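BpsB (PgaB), Poly-beta-1,6-N-acetyl-D-glucosamine N-deacetylase (Bordetella bronchiseptica RB50, PDB 5BU6) removes acetyl groups from the N-acetylglucosamine units of poly-beta-1,6-N-acetyl-D-glucosamine as a family 4 carbohydrate esterase, and is required for biofilm formation in this bacterium. Local coordinates at residues R160-N165 with Q171-S176; S176-P181 with R185-A190. The protein carries 5 engineered substitutions. All blocks are in the same frame, centred on the assembly; numbering follows the deposited sequence.

Following the chain from the N terminus, residues 160-165 leave the nickel site just after its ligand His159, and interaction 1 closes a loop of five residues by pairing them with 171-176. Ser176 then ends interaction 1 and starts interaction 2, in which 176-181 turns through three residues and pairs with 185-190. The two loops neither overlap nor cross: they are two small hairpins in series, both part of the polysaccharide deacetylase region of the chain. Their centres lie about 10 Å apart, and they touch where Leu163 O probably accepts a hydrogen bond from Tyr179 N. Together they tie the chain beyond the metal site to the start of helix 189-211.

Interaction 1 of 2, residues R160-N165 with Q171-S176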
loop_
_atom_site.group_PDB
_atom_site.type_symbol
_atom_site.label_atom_id
_atom_site.label_comp_id
_atom_site.label_asym_id
_atom_site.label_seq_id
_atom_site.Cartn_x
_atom_site.Cartn_y
_atom_site.Cartn_z
ATOM N N ARG A 160 6.747 8.609 -5.380
ATOM C CA ARG A 160 7.560 9.811 -5.378
ATOM C C ARG A 160 6.830 10.919 -6.099
ATOM O O ARG A 160 5.786 10.687 -6.719
ATOM C CB ARG A 160 8.900 9.552 -6.063
ATOM C CG ARG A 160 8.697 9.121 -7.499
ATOM C CD ARG A 160 9.955 8.764 -8.256
ATOM N NE ARG A 160 9.545 8.201 -9.543
ATOM C CZ ARG A 160 9.489 8.870 -10.693
ATOM N NH1 ARG A 160 9.073 8.250 -11.789
ATOM N NH2 ARG A 160 9.863 10.144 -10.762
ATOM N N GLY A 161 7.391 12.115 -6.025
ATOM C CA GLY A 161 6.836 13.253 -6.723
ATOM C C GLY A 161 7.501 13.429 -8.068
ATOM O O GLY A 161 8.670 13.084 -8.233
ATOM N N VAL A 162 6.745 13.954 -9.028
ATOM C CA VAL A 162 7.270 14.309 -10.339
ATOM C C VAL A 162 6.882 15.736 -10.662
ATOM O O VAL A 162 6.033 16.317 -9.992
ATOM C CB VAL A 162 6.738 13.402 -11.458
ATOM C CG1 VAL A 162 7.036 11.961 -11.154
ATOM C CG2 VAL A 162 5.238 13.619 -11.659
ATOM N N LEU A 163 7.490 16.296 -11.701
ATOM C CA LEU A 163 7.206 17.676 -12.062
ATOM C C LEU A 163 5.814 17.833 -12.664
ATOM O O LEU A 163 5.484 17.225 -13.679
ATOM C CB LEU A 163 8.266 18.211 -13.028
ATOM C CG LEU A 163 8.832 19.541 -12.535
ATOM C CD1 LEU A 163 9.247 19.410 -11.069
ATOM C CD2 LEU A 163 9.999 20.002 -13.401
ATOM N N ALA A 164 5.004 18.656 -12.007
ATOM C CA ALA A 164 3.668 18.995 -12.476
ATOM C C ALA A 164 3.642 20.204 -13.417
ATOM O O ALA A 164 2.746 20.322 -14.252
ATOM C CB ALA A 164 2.769 19.256 -11.298
ATOM N N ASN A 165 4.606 21.108 -13.258
ATOM C CA ASN A 165 4.672 22.322 -14.071
ATOM C C ASN A 165 6.127 22.775 -14.291
ATOM O O ASN A 165 7.033 22.284 -13.617
ATOM C CB ASN A 165 3.841 23.439 -13.417
ATOM C CG ASN A 165 4.296 23.773 -12.003
ATOM O OD1 ASN A 165 5.434 23.512 -11.616
ATOM N ND2 ASN A 165 3.395 24.361 -11.224
ATOM N N GLN A 171 3.819 16.799 -7.918
ATOM C CA GLN A 171 2.579 16.075 -7.703
ATOM C C GLN A 171 2.916 14.585 -7.645
ATOM O O GLN A 171 4.018 14.199 -8.007
ATOM C CB GLN A 171 1.570 16.393 -8.812
ATOM C CG GLN A 171 0.899 17.754 -8.640
ATOM C CD GLN A 171 0.066 18.172 -9.845
ATOM O OE1 GLN A 171 -0.017 17.451 -10.842
ATOM N NE2 GLN A 171 -0.538 19.354 -9.764
ATOM N N PRO A 172 1.985 13.746 -7.156
ATOM C CA PRO A 172 2.278 12.302 -7.149
ATOM C C PRO A 172 2.563 11.755 -8.553
ATOM O O PRO A 172 1.912 12.169 -9.510
ATOM C CB PRO A 172 0.997 11.681 -6.579
ATOM C CG PRO A 172 0.395 12.762 -5.740
ATOM C CD PRO A 172 0.745 14.067 -6.428
ATOM N N ALA A 173 3.509 10.829 -8.659
ATOM C CA ALA A 173 3.939 10.287 -9.952
ATOM C C ALA A 173 2.835 9.573 -10.725
ATOM O O ALA A 173 2.863 9.548 -11.954
ATOM C CB ALA A 173 5.110 9.334 -9.756
ATOM N N ALA A 174 1.878 8.979 -10.015
ATOM C CA ALA A 174 0.857 8.173 -10.689
ATOM C C ALA A 174 -0.303 9.005 -11.212
ATOM O O ALA A 174 -0.988 8.611 -12.157
ATOM C CB ALA A 174 0.328 7.083 -9.754
ATOM N N SER A 175 -0.525 10.158 -10.602
ATOM C CA SER A 175 -1.731 10.927 -10.878
ATOM C C SER A 175 -1.539 11.910 -12.020
ATOM O O SER A 175 -2.389 12.041 -12.898
ATOM C CB SER A 175 -2.172 11.679 -9.620
ATOM O OG SER A 175 -1.237 12.692 -9.278
ATOM N N SER A 176 -0.409 12.599 -12.006
ATOM C CA SER A 176 -0.209 13.716 -12.908
ATOM C C SER A 176 0.392 13.306 -14.244
ATOM O O SER A 176 1.227 12.404 -14.315
ATOM C CB SER A 176 0.686 14.764 -12.242
ATOM O OG SER A 176 1.904 14.193 -11.802
#
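With chi1 at -56°, Val162 carries CG1 beside its own backbone N, where it packs 3.5 Å from CB of Ala173; the other branch, CG2, comes to 3.4 Å from OG of Ser176. Gln171 turns CG away from its carbonyl carbon and beside its N (chi1 -77°), and its extended chain lays one amide face against Ala164, whose CB sits over that face, 3.3 Å from CD of Gln171. The backbones form an antiparallel hairpin. Val162 and Gln171 are its hydrogen-bonded pair, Val162 N reaching Gln171 O at 2.9 Å and Gln171 N returning to Val162 O at 3.1 Å. Gly161 and Pro172 make the adjacent non-hydrogen-bonded pair. Beyond it, Ala173 N donates to Arg160 O over 3.0 Å in a more bent bond, 140° at the hydrogen. Pro172 O accepts both hydroxyls of Ser175 and Ser176, from opposite faces of its carbonyl plane: Ser176 OG at 3.1 Å and Ser175 OG at 3.2 Å. These bonds hold the turn that leaves the strand. Helix 189-211 backs that turn, with Arg195 and Tyr192 bonding to the carbonyl oxygens of Ala173 and Ala174, while strand 161-163 bonds through Leu163 to Tyr179 of strand 179-180.

Interaction 2 of 2, residues S176-P181 with R185-A190; sequences SRQYLP and RYENDA
Tyr179 and Tyr186 are the non-hydrogen-bonded pair of a short antiparallel beta hairpin, with CA atoms 4.2 Å apart. Backbone hydrogen bonds flank this pair. On one side Glu187 N donates to Gln178 O at 2.9 Å, nearly straight at 165°; on the other, nearer the turn, Leu180 and Arg185 form a hydrogen-bonded pair, with Arg185 N reaching Leu180 O at 3.2 Å and Leu180 N bonding back to Arg185 O.

Aromatic contact lies on the face of the hairpin that bears the two tyrosines. The edge of Tyr179 meets the face of Tyr186 in a T-shaped stack, ring centroids 5.3 Å apart and planes at 66°, and Tyr179 CD1 stands over the centre of the Tyr186 ring. Pro166, from the preceding hairpin, touches both side chains.

Apolar packing continues on the side of Leu180, where its CD1 meets the methylene CG of Glu187 at 3.9 Å, while Gln178 lays its CG against the Glu187 carboxylate. That carboxylate also takes part in the charged contacts. Its main partner is Arg195 of helix 189-211, which forms a salt bridge with OE2, and Gln178 NE2 adds a weak hydrogen bond to the same oxygen at 3.1 Å. The Glu187 side chain therefore links the hairpin to that helix, whose first turn is capped by Asn188 at the N-cap position, OD1 accepting from Glu191 N.

At the helix start, Asp189 and Arg177 form a long salt bridge that rests on charge alone. The bend of Arg177 at chi3 (-67°) sets CD as well as the guanidinium beside OD1 of Asp189, and the guanidinium and carboxylate planes are nearly perpendicular; OD1 lies well out of the guanidinium plane, 3.7 Å from NH1 of Arg177, with no N-H aimed at it.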
loop_
_atom_site.group_PDB
_atom_site.type_symbol
_atom_site.label_atom_id
_atom_site.label_comp_id
_atom_site.label_asym_id
_atom_site.label_seq_id
_atom_site.Cartn_x
_atom_site.Cartn_y
_atom_site.Cartn_z
ATOM N N SER A 176 -0.409 12.599 -12.006
ATOM C CA SER A 176 -0.209 13.716 -12.908
ATOM C C SER A 176 0.392 13.306 -14.244
ATOM O O SER A 176 1.227 12.404 -14.315
ATOM C CB SER A 176 0.686 14.764 -12.242
ATOM O OG SER A 176 1.904 14.193 -11.802
ATOM N N ARG A 177 -0.049 13.975 -15.305
ATOM C CA ARG A 177 0.698 13.960 -16.550
ATOM C C ARG A 177 1.931 14.829 -16.333
ATOM O O ARG A 177 1.826 16.046 -16.151
ATOM C CB ARG A 177 -0.154 14.458 -17.721
ATOM C CG ARG A 177 -1.063 13.378 -18.297
ATOM C CD ARG A 177 -2.052 13.929 -19.321
ATOM N NE ARG A 177 -3.044 14.818 -18.715
ATOM C CZ ARG A 177 -4.070 14.405 -17.975
ATOM N NH1 ARG A 177 -4.243 13.110 -17.732
ATOM N NH2 ARG A 177 -4.921 15.289 -17.469
ATOM N N GLN A 178 3.100 14.197 -16.328
ATOM C CA GLN A 178 4.310 14.889 -15.910
ATOM C C GLN A 178 4.903 15.773 -17.009
ATOM O O GLN A 178 4.812 15.478 -18.205
ATOM C CB GLN A 178 5.360 13.888 -15.423
ATOM C CG GLN A 178 6.041 13.101 -16.527
ATOM C CD GLN A 178 7.146 12.204 -16.003
ATOM O OE1 GLN A 178 7.687 12.435 -14.919
ATOM N NE2 GLN A 178 7.491 11.175 -16.772
ATOM N N TYR A 179 5.513 16.869 -16.577
ATOM C CA TYR A 179 6.152 17.808 -17.482
ATOM C C TYR A 179 7.568 17.330 -17.844
ATOM O O TYR A 179 8.365 17.010 -16.961
ATOM C CB TYR A 179 6.173 19.197 -16.839
ATOM C CG TYR A 179 6.854 20.249 -17.665
ATOM C CD1 TYR A 179 6.237 20.783 -18.784
ATOM C CD2 TYR A 179 8.119 20.714 -17.322
ATOM C CE1 TYR A 179 6.865 21.753 -19.544
ATOM C CE2 TYR A 179 8.750 21.679 -18.071
ATOM C CZ TYR A 179 8.122 22.195 -19.182
ATOM O OH TYR A 179 8.747 23.156 -19.935
ATOM N N LEU A 180 7.866 17.270 -19.141
ATOM C CA LEU A 180 9.154 16.757 -19.618
ATOM C C LEU A 180 10.080 17.863 -20.112
ATOM O O LEU A 180 9.884 18.400 -21.203
ATOM C CB LEU A 180 8.939 15.741 -20.737
ATOM C CG LEU A 180 7.979 14.614 -20.370
ATOM C CD1 LEU A 180 7.784 13.683 -21.550
ATOM C CD2 LEU A 180 8.499 13.865 -19.156
ATOM N N PRO A 181 11.102 18.193 -19.309
ATOM C CA PRO A 181 12.082 19.240 -19.628
ATOM C C PRO A 181 12.841 18.968 -20.928
ATOM O O PRO A 181 13.176 19.909 -21.648
ATOM C CB PRO A 181 13.034 19.206 -18.427
ATOM C CG PRO A 181 12.226 18.607 -17.321
ATOM C CD PRO A 181 11.350 17.594 -17.986
ATOM N N ARG A 185 7.618 19.603 -23.069
ATOM C CA ARG A 185 6.180 19.368 -23.117
ATOM C C ARG A 185 5.693 18.438 -21.996
ATOM O O ARG A 185 6.495 17.807 -21.313
ATOM C CB ARG A 185 5.802 18.798 -24.489
ATOM C CG ARG A 185 6.185 17.342 -24.708
ATOM C CD ARG A 185 5.981 16.934 -26.165
ATOM N NE ARG A 185 5.821 15.489 -26.316
ATOM C CZ ARG A 185 4.775 14.906 -26.899
ATOM N NH1 ARG A 185 4.715 13.584 -26.987
ATOM N NH2 ARG A 185 3.791 15.643 -27.398
ATOM N N TYR A 186 4.378 18.381 -21.795
ATOM C CA TYR A 186 3.781 17.403 -20.884
ATOM C C TYR A 186 3.690 16.046 -21.582
ATOM O O TYR A 186 3.664 15.973 -22.806
ATOM C CB TYR A 186 2.380 17.848 -20.416
ATOM C CG TYR A 186 2.347 19.140 -19.619
ATOM C CD1 TYR A 186 2.590 19.144 -18.250
ATOM C CD2 TYR A 186 2.070 20.347 -20.234
ATOM C CE1 TYR A 186 2.569 20.327 -17.521
ATOM C CE2 TYR A 186 2.045 21.531 -19.518
ATOM C CZ TYR A 186 2.296 21.518 -18.162
ATOM O OH TYR A 186 2.270 22.702 -17.451
ATOM N N GLU A 187 3.674 14.972 -20.799
ATOM C CA GLU A 187 3.279 13.662 -21.308
ATOM C C GLU A 187 1.886 13.725 -21.902
ATOM O O GLU A 187 0.998 14.322 -21.306
ATOM C CB GLU A 187 3.277 12.615 -20.188
ATOM C CG GLU A 187 4.638 12.136 -19.772
ATOM C CD GLU A 187 4.555 11.026 -18.741
ATOM O OE1 GLU A 187 3.659 11.087 -17.872
ATOM O OE2 GLU A 187 5.384 10.096 -18.811
ATOM N N ASN A 188 1.679 13.094 -23.051
ATOM C CA ASN A 188 0.328 12.945 -23.573
ATOM C C ASN A 188 -0.350 11.748 -22.908
ATOM O O ASN A 188 0.274 11.027 -22.124
ATOM C CB ASN A 188 0.334 12.789 -25.101
ATOM C CG ASN A 188 1.069 11.536 -25.563
ATOM O OD1 ASN A 188 0.739 10.423 -25.158
ATOM N ND2 ASN A 188 2.055 11.716 -26.433
ATOM N N ASP A 189 -1.620 11.533 -23.228
ATOM C CA ASP A 189 -2.405 10.485 -22.587
ATOM C C ASP A 189 -1.838 9.091 -22.845
ATOM O O ASP A 189 -1.746 8.283 -21.930
ATOM C CB ASP A 189 -3.861 10.564 -23.049
ATOM C CG ASP A 189 -4.593 11.755 -22.452
ATOM O OD1 ASP A 189 -4.279 12.124 -21.296
ATOM O OD2 ASP A 189 -5.476 12.320 -23.135
ATOM N N ALA A 190 -1.436 8.826 -24.083
ATOM C CA ALA A 190 -0.829 7.543 -24.421
ATOM C C ALA A 190 0.471 7.310 -23.652
ATOM O O ALA A 190 0.666 6.243 -23.087
ATOM C CB ALA A 190 -0.582 7.456 -25.909
#